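Sulfur oxidation protein SOXB (Thermus thermophilus, PDB 2WDD) hydrolyses the sulfur-sulfur bond of cysteine S-thiosulfonate in the Sox sulfur-oxidation pathway, as a manganese-containing member of the 5'-nucleotidase family. Local coordinates at residues G79-L85 against F98-G102; S225-F230 against F427-E431. One frame throughout, in Å; residues are numbered along the deposited sequence.

Interaction 1: residues G79-L85 against F98-G102; sequences GTPLAYL and FGPIG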
loop_
_atom_site.group_PDB
_atom_site.type_symbol
_atom_site.label_atom_id
_atom_site.label_comp_id
_atom_site.label_asym_id
_atom_site.label_seq_id
_atom_site.Cartn_x
_atom_site.Cartn_y
_atom_site.Cartn_z
ATOM N N GLY A 79 19.738 -3.015 -13.226
ATOM C CA GLY A 79 20.445 -4.081 -12.540
ATOM C C GLY A 79 20.996 -3.762 -11.167
ATOM O O GLY A 79 21.620 -4.619 -10.543
ATOM N N THR A 80 20.751 -2.550 -10.684
ATOM C CA THR A 80 21.221 -2.141 -9.367
ATOM C C THR A 80 20.207 -2.532 -8.300
ATOM O O THR A 80 19.037 -2.778 -8.600
ATOM C CB THR A 80 21.421 -0.628 -9.324
ATOM O OG1 THR A 80 20.192 0.012 -9.697
ATOM C CG2 THR A 80 22.523 -0.202 -10.298
ATOM N N PRO A 81 20.630 -2.524 -7.024
ATOM C CA PRO A 81 19.673 -2.828 -5.958
ATOM C C PRO A 81 18.502 -1.848 -5.991
ATOM O O PRO A 81 17.359 -2.240 -5.764
ATOM C CB PRO A 81 20.498 -2.642 -4.682
ATOM C CG PRO A 81 21.902 -2.947 -5.103
ATOM C CD PRO A 81 22.031 -2.526 -6.548
ATOM N N LEU A 82 18.760 -0.580 -6.304
ATOM C CA LEU A 82 17.646 0.368 -6.373
ATOM C C LEU A 82 16.717 0.013 -7.534
ATOM O O LEU A 82 15.498 0.115 -7.399
ATOM C CB LEU A 82 18.131 1.815 -6.492
ATOM C CG LEU A 82 17.020 2.872 -6.451
ATOM C CD1 LEU A 82 16.090 2.639 -5.268
ATOM C CD2 LEU A 82 17.631 4.280 -6.387
ATOM N N ALA A 83 17.281 -0.407 -8.668
ATOM C CA ALA A 83 16.457 -0.788 -9.812
ATOM C C ALA A 83 15.556 -1.969 -9.436
ATOM O O ALA A 83 14.388 -2.026 -9.821
ATOM C CB ALA A 83 17.331 -1.147 -11.018
ATOM N N TYR A 84 16.108 -2.898 -8.667
ATOM C CA TYR A 84 15.361 -4.071 -8.190
ATOM C C TYR A 84 14.129 -3.637 -7.380
ATOM O O TYR A 84 13.041 -4.190 -7.548
ATOM C CB TYR A 84 16.294 -4.933 -7.329
ATOM C CG TYR A 84 15.637 -6.016 -6.494
ATOM C CD1 TYR A 84 14.655 -6.852 -7.024
ATOM C CD2 TYR A 84 16.060 -6.252 -5.192
ATOM C CE1 TYR A 84 14.092 -7.884 -6.259
ATOM C CE2 TYR A 84 15.487 -7.241 -4.419
ATOM C CZ TYR A 84 14.518 -8.071 -4.953
ATOM O OH TYR A 84 13.968 -9.086 -4.173
ATOM N N LEU A 85 14.291 -2.644 -6.515
ATOM C CA LEU A 85 13.163 -2.159 -5.720
ATOM C C LEU A 85 12.164 -1.363 -6.565
ATOM O O LEU A 85 10.948 -1.429 -6.377
ATOM C CB LEU A 85 13.669 -1.222 -4.616
ATOM C CG LEU A 85 13.986 -1.862 -3.257
ATOM C CD1 LEU A 85 15.048 -2.938 -3.371
ATOM C CD2 LEU A 85 14.402 -0.780 -2.259
ATOM N N PHE A 98 19.782 -10.317 -5.398
ATOM C CA PHE A 98 19.869 -9.529 -4.175
ATOM C C PHE A 98 19.135 -10.104 -2.975
ATOM O O PHE A 98 19.346 -9.661 -1.853
ATOM C CB PHE A 98 19.390 -8.098 -4.435
ATOM C CG PHE A 98 20.209 -7.360 -5.463
ATOM C CD1 PHE A 98 21.588 -7.222 -5.313
ATOM C CD2 PHE A 98 19.615 -6.870 -6.618
ATOM C CE1 PHE A 98 22.343 -6.573 -6.281
ATOM C CE2 PHE A 98 20.356 -6.202 -7.577
ATOM C CZ PHE A 98 21.726 -6.035 -7.400
ATOM N N GLY A 99 18.258 -11.072 -3.210
ATOM C CA GLY A 99 17.525 -11.653 -2.102
ATOM C C GLY A 99 16.222 -10.938 -1.800
ATOM O O GLY A 99 15.864 -9.955 -2.458
ATOM N N PRO A 100 15.471 -11.446 -0.815
ATOM C CA PRO A 100 14.178 -10.868 -0.443
ATOM C C PRO A 100 14.352 -9.493 0.189
ATOM O O PRO A 100 15.429 -9.146 0.703
ATOM C CB PRO A 100 13.655 -11.856 0.609
ATOM C CG PRO A 100 14.903 -12.391 1.239
ATOM C CD PRO A 100 15.876 -12.527 0.104
ATOM N N ILE A 101 13.259 -8.736 0.189
ATOM C CA ILE A 101 13.228 -7.417 0.800
ATOM C C ILE A 101 12.444 -7.482 2.114
ATOM O O ILE A 101 11.775 -8.481 2.422
ATOM C CB ILE A 101 12.635 -6.348 -0.151
ATOM C CG1 ILE A 101 11.244 -6.743 -0.656
ATOM C CG2 ILE A 101 13.573 -6.091 -1.328
ATOM C CD1 ILE A 101 10.147 -6.614 0.396
ATOM N N GLY A 102 12.538 -6.412 2.887
ATOM C CA GLY A 102 11.779 -6.292 4.113
ATOM C C GLY A 102 12.104 -7.270 5.216
ATOM O O GLY A 102 13.225 -7.788 5.324
#
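Y84 reaches from helix 81-86 into the turn that follows helix 91-98, its side chain meeting F98, then I101 and G99 from CB to the tip. CB lies 3.9 Å from F98 CD2, and further out CD2 of the tyrosine ring touches the same F98 CD2 and F98 CB. A chi1 of 167°, with CG anti to the backbone N, carries the side chain alongside that of F98, the two running antiparallel with their ring planes oblique at 36°. CE2 then packs 3.8 Å from the I101 CG2 methyl, which also touches L85 CD1. At the tip, Y84 OH donates a 2.7 Å hydrogen bond to G99 O from a position tilted 33° out of that carbonyl's plane. G99, with its positive phi, is where the chain leaves helix 91-98, so the bond grips the backbone at the helix exit. A phenylalanine in place of Y84 would probably leave G99 O without its hydroxyl donor. The F98 ring is held from a second side: P81 CG sits over one face, 4.1 Å from the ring centroid in a CH-pi contact, while G79 O lies in plane at the edge, 3.4 Å from F98 CZ. T80 OG1 caps helix 81-86, accepting from A83 N, and also bonds E77 O. Beyond this corner, L94 and A95 of helix 91-98 pack on Y84, while L82 and L85 lean on V331 and P333 at strand 323-333.

Interaction 2: residues S225-F230 against F427-E431; sequences SHPESF and FTYPE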
loop_
_atom_site.group_PDB
_atom_site.type_symbol
_atom_site.label_atom_id
_atom_site.label_comp_id
_atom_site.label_asym_id
_atom_site.label_seq_id
_atom_site.Cartn_x
_atom_site.Cartn_y
_atom_site.Cartn_z
ATOM N N SER A 225 -14.470 3.122 2.335
ATOM C CA SER A 225 -13.531 2.083 1.915
ATOM C C SER A 225 -13.540 0.799 2.723
ATOM O O SER A 225 -12.919 -0.194 2.318
ATOM C CB SER A 225 -12.105 2.648 1.907
ATOM O OG SER A 225 -12.000 3.701 0.970
ATOM N N HIS A 226 -14.204 0.830 3.875
ATOM C CA HIS A 226 -14.238 -0.310 4.779
ATOM C C HIS A 226 -15.580 -0.340 5.477
ATOM O O HIS A 226 -16.294 0.657 5.471
ATOM C CB HIS A 226 -13.138 -0.151 5.821
ATOM C CG HIS A 226 -11.798 0.141 5.221
ATOM N ND1 HIS A 226 -11.043 -0.831 4.600
ATOM C CD2 HIS A 226 -11.118 1.304 5.064
ATOM C CE1 HIS A 226 -9.946 -0.284 4.102
ATOM N NE2 HIS A 226 -9.962 1.009 4.377
ATOM N N PRO A 227 -15.916 -1.471 6.121
ATOM C CA PRO A 227 -17.200 -1.562 6.834
ATOM C C PRO A 227 -17.395 -0.355 7.735
ATOM O O PRO A 227 -16.492 0.027 8.479
ATOM C CB PRO A 227 -17.038 -2.840 7.657
ATOM C CG PRO A 227 -16.215 -3.729 6.747
ATOM C CD PRO A 227 -15.237 -2.776 6.046
ATOM N N GLU A 228 -18.556 0.281 7.605
ATOM C CA GLU A 228 -18.856 1.490 8.355
ATOM C C GLU A 228 -18.785 1.281 9.856
ATOM O O GLU A 228 -18.444 2.199 10.597
ATOM C CB GLU A 228 -20.231 2.024 7.959
ATOM C CG GLU A 228 -20.326 2.446 6.505
ATOM C CD GLU A 228 -20.841 1.331 5.603
ATOM O OE1 GLU A 228 -20.688 0.140 5.961
ATOM O OE2 GLU A 228 -21.408 1.655 4.540
ATOM N N SER A 229 -19.092 0.069 10.301
ATOM C CA SER A 229 -19.095 -0.240 11.722
ATOM C C SER A 229 -17.741 -0.014 12.387
ATOM O O SER A 229 -17.666 0.273 13.579
ATOM C CB SER A 229 -19.566 -1.678 11.954
ATOM O OG SER A 229 -18.656 -2.608 11.392
ATOM N N PHE A 230 -16.668 -0.168 11.620
ATOM C CA PHE A 230 -15.324 -0.036 12.164
ATOM C C PHE A 230 -15.002 1.376 12.644
ATOM O O PHE A 230 -14.119 1.549 13.487
ATOM C CB PHE A 230 -14.280 -0.412 11.110
ATOM C CG PHE A 230 -14.229 -1.883 10.781
ATOM C CD1 PHE A 230 -14.543 -2.847 11.730
ATOM C CD2 PHE A 230 -13.807 -2.297 9.533
ATOM C CE1 PHE A 230 -14.463 -4.196 11.420
ATOM C CE2 PHE A 230 -13.722 -3.637 9.219
ATOM C CZ PHE A 230 -14.048 -4.592 10.161
ATOM N N PHE A 427 -7.718 -9.578 5.093
ATOM C CA PHE A 427 -8.689 -8.555 5.492
ATOM C C PHE A 427 -9.286 -9.035 6.811
ATOM O O PHE A 427 -9.484 -10.234 7.000
ATOM C CB PHE A 427 -9.879 -8.531 4.519
ATOM C CG PHE A 427 -9.532 -8.094 3.127
ATOM C CD1 PHE A 427 -9.790 -6.789 2.711
ATOM C CD2 PHE A 427 -9.010 -8.997 2.210
ATOM C CE1 PHE A 427 -9.502 -6.376 1.402
ATOM C CE2 PHE A 427 -8.702 -8.593 0.909
ATOM C CZ PHE A 427 -8.915 -7.280 0.517
ATOM N N THR A 428 -9.693 -8.113 7.677
ATOM C CA THR A 428 -10.398 -8.544 8.885
ATOM C C THR A 428 -11.836 -8.915 8.496
ATOM O O THR A 428 -12.592 -9.426 9.332
ATOM C CB THR A 428 -10.429 -7.447 9.957
ATOM O OG1 THR A 428 -10.950 -6.246 9.384
ATOM C CG2 THR A 428 -9.033 -7.225 10.574
ATOM N N TYR A 429 -12.220 -8.610 7.251
ATOM C CA TYR A 429 -13.545 -8.939 6.695
ATOM C C TYR A 429 -13.281 -9.674 5.383
ATOM O O TYR A 429 -13.475 -9.132 4.305
ATOM C CB TYR A 429 -14.390 -7.682 6.439
ATOM C CG TYR A 429 -13.692 -6.544 5.711
ATOM C CD1 TYR A 429 -14.020 -6.227 4.398
ATOM C CD2 TYR A 429 -12.746 -5.755 6.366
ATOM C CE1 TYR A 429 -13.403 -5.170 3.737
ATOM C CE2 TYR A 429 -12.104 -4.702 5.701
ATOM C CZ TYR A 429 -12.457 -4.401 4.407
ATOM O OH TYR A 429 -11.840 -3.355 3.757
ATOM N N PRO A 430 -12.767 -10.906 5.474
ATOM C CA PRO A 430 -12.299 -11.675 4.310
ATOM C C PRO A 430 -13.354 -12.511 3.602
ATOM O O PRO A 430 -13.037 -13.280 2.694
ATOM C CB PRO A 430 -11.266 -12.607 4.941
ATOM C CG PRO A 430 -11.907 -12.941 6.277
ATOM C CD PRO A 430 -12.528 -11.634 6.738
ATOM N N GLU A 431 -14.607 -12.353 3.998
ATOM C CA GLU A 431 -15.674 -13.143 3.409
ATOM C C GLU A 431 -15.770 -13.086 1.894
ATOM O O GLU A 431 -15.780 -12.011 1.295
ATOM C CB GLU A 431 -17.015 -12.754 4.022
ATOM C CG GLU A 431 -17.137 -13.120 5.498
ATOM C CD GLU A 431 -16.549 -12.066 6.437
ATOM O OE1 GLU A 431 -16.037 -11.027 5.956
ATOM O OE2 GLU A 431 -16.612 -12.277 7.668
#
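Y429 presents one ring face to P227 and its hydroxyl to H226, joining the loop after helix 222-225 to a loop of the 5'-nucleotidase C-terminal domain beside the dimanganese site. P227 CD stands over the centre of the tyrosine ring, 3.6 Å from its centroid and 10° off the normal, a CH-pi contact. F427 CD1, from two residues earlier in the chain, lies over the opposite face, offset toward its rim. F230 adds a lateral contact: its CE2 comes 3.7 Å from Y429 CD2, the two rings oblique with planes at 54°. P227 CB in turn rests above a face of the F230 ring, near its rim. The Y429 side chain reaches its partners with CG lodged between the backbone N and the carbonyl carbon (chi1 47°). At its end, Y429 OH and H226 ND1 are joined by a 2.8 Å hydrogen bond, the hydroxyl near the imidazole plane at the ring's edge. H226 is in turn positioned by groups further out: H163, a ligand of one manganese ion, is hydrogen-bonded to NE2, W164 meets the imidazole edge-to-face, and R510 binds the backbone O. Y429 is thus two hydrogen bonds removed from a manganese ligand, and H226 is a second-shell residue, likely to steady H163. On the far flank, T428 OG1 lies 3.6 Å from F230 CZ, but its hydrogen bond goes to T167 O.

The two contacts lie on opposite sides of the chain's centre, about 33 Å apart between centres, and share no helix or strand. Interaction 1 is local: only 12 residues separate its segments, and it closes a corner between consecutive helices, partly buried, with apolar packing around one hydroxyl-to-carbonyl bond. Interaction 2 is a surface contact between segments with 196 residues between them, bringing a loop of the C-terminal domain against a much earlier part of the chain. Each relies on a tyrosine hydroxyl and a proline set over an aromatic ring, but the hydroxyl meets backbone in 79-85/98-102 and an imidazole next to a manganese ligand in 225-230/427-431.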